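Local coordinates for protein oxalate decarboxylase (Lactobacillus farciminis, PDB 6L9I) that probably catalyses the manganese-dependent decarboxylation of oxalate to formate and carbon dioxide in a bicupin fold, at residues Asp104-Asp109 against Leu124-Glu129. Sequence-based numbering, arbitrary orientation.
Sequences DINAGD and LDQGCE
Asp104 and Leu124 meet in a light side-chain contact between two strands of the first cupin barrel that are not direct neighbours: both strand 100-106 and strand 119-124 pair with strand 88-94, which runs between them. The case illustrates how next-but-one strands of a sheet can touch through side chains that meet over the strand between them. Methyl CD1 of Leu124 comes up to the carboxylate of Asp104, 3.7 Å from OD1 and 3.9 Å from CG, the two side chains crossing at about a right angle. The CB of Leu124 points toward the segment of Asp104; with CG anti to the carbonyl carbon (chi1 -49°) and chi2 at 157°, CD1 reaches the carboxylate. Asp104 OD1 also forms a salt bridge with Arg90 NE of the central strand, on which Leu124 packs as well. Farther along, the amides of Asn106 and Gln126 approach loosely, Asn106 OD1 standing 4.1 Å from Gln126 OE1, with their planes 47° apart.

Each segment is shaped by its own turn. A type II turn from Asn106 to Asp109 has Gly108 at positive phi, and Asn106 N donates to Asp109 OD2 at 3.0 Å; a type I turn from Leu124 to Gly127 takes the chain round a corner into strand 127-134. Asn88 holds that corner through Asp125 OD1 and Gln126 N. Across the contact itself the chemistry is van der Waals: Leu124 gives the carboxylate only an apolar flank, while the Arg90 salt bridge probably balances most of its charge.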
# COMPACT_ATOMS: atom_id res chain seq x y z
N ASP A 104 -28.81 23.91 23.31
CA ASP A 104 -27.81 24.90 23.68
C ASP A 104 -26.86 24.31 24.72
O ASP A 104 -27.27 23.51 25.57
CB ASP A 104 -28.46 26.17 24.24
CG ASP A 104 -29.39 26.83 23.24
OD1 ASP A 104 -29.04 26.84 22.05
OD2 ASP A 104 -30.46 27.36 23.64
N ILE A 105 -25.59 24.72 24.65
CA ILE A 105 -24.51 24.15 25.43
C ILE A 105 -23.57 25.27 25.88
O ILE A 105 -23.51 26.33 25.26
CB ILE A 105 -23.71 23.11 24.61
CG1 ILE A 105 -23.16 23.82 23.39
CG2 ILE A 105 -24.57 21.92 24.24
CD1 ILE A 105 -22.80 22.91 22.30
N ASN A 106 -22.83 25.00 26.95
CA ASN A 106 -21.89 25.95 27.53
C ASN A 106 -20.50 25.34 27.62
O ASN A 106 -20.27 24.21 27.19
CB ASN A 106 -22.38 26.42 28.90
CG ASN A 106 -23.59 27.29 28.78
OD1 ASN A 106 -23.49 28.51 28.66
ND2 ASN A 106 -24.76 26.66 28.76
N ALA A 107 -19.56 26.14 28.13
CA ALA A 107 -18.19 25.68 28.32
C ALA A 107 -18.18 24.40 29.15
O ALA A 107 -18.85 24.31 30.18
CB ALA A 107 -17.35 26.77 28.98
N GLY A 108 -17.41 23.42 28.70
CA GLY A 108 -17.35 22.13 29.34
C GLY A 108 -18.29 21.09 28.77
O GLY A 108 -18.13 19.90 29.08
N ASP A 109 -19.25 21.49 27.94
CA ASP A 109 -20.22 20.55 27.41
C ASP A 109 -19.69 19.87 26.14
O ASP A 109 -18.73 20.32 25.52
CB ASP A 109 -21.55 21.25 27.12
CG ASP A 109 -22.33 21.56 28.38
OD1 ASP A 109 -22.03 20.95 29.43
OD2 ASP A 109 -23.24 22.41 28.32
N LEU A 124 -24.01 31.73 20.53
CA LEU A 124 -24.98 32.64 21.11
C LEU A 124 -24.25 33.90 21.60
O LEU A 124 -23.21 34.28 21.05
CB LEU A 124 -25.79 31.91 22.19
CG LEU A 124 -26.32 30.57 21.67
CD1 LEU A 124 -26.63 29.61 22.81
CD2 LEU A 124 -27.54 30.76 20.77
N ASP A 125 -24.78 34.54 22.64
CA ASP A 125 -24.34 35.90 22.97
C ASP A 125 -22.86 35.98 23.32
O ASP A 125 -22.21 36.99 23.05
CB ASP A 125 -25.17 36.46 24.12
CG ASP A 125 -25.38 35.45 25.23
OD1 ASP A 125 -25.92 34.36 24.94
OD2 ASP A 125 -25.02 35.75 26.39
N GLN A 126 -22.30 34.92 23.93
CA GLN A 126 -20.91 35.03 24.39
C GLN A 126 -19.90 34.81 23.27
O GLN A 126 -18.72 35.12 23.46
CB GLN A 126 -20.63 34.01 25.50
CG GLN A 126 -21.75 33.80 26.50
CD GLN A 126 -21.31 32.93 27.67
OE1 GLN A 126 -22.14 32.33 28.35
NE2 GLN A 126 -20.00 32.85 27.90
N GLY A 127 -20.33 34.29 22.13
CA GLY A 127 -19.39 33.70 21.20
C GLY A 127 -18.96 32.36 21.76
O GLY A 127 -19.35 31.97 22.86
N CYS A 128 -18.14 31.65 21.01
CA CYS A 128 -17.71 30.35 21.52
C CYS A 128 -16.42 29.92 20.85
O CYS A 128 -16.14 30.27 19.71
CB CYS A 128 -18.80 29.29 21.33
SG CYS A 128 -19.24 28.94 19.63
N GLU A 129 -15.64 29.15 21.60
CA GLU A 129 -14.54 28.36 21.04
C GLU A 129 -14.74 26.92 21.47
O GLU A 129 -15.04 26.65 22.64
CB GLU A 129 -13.17 28.87 21.51
CG GLU A 129 -12.02 27.99 21.04
CD GLU A 129 -10.66 28.57 21.35
OE1 GLU A 129 -10.58 29.48 22.20
OE2 GLU A 129 -9.66 28.12 20.74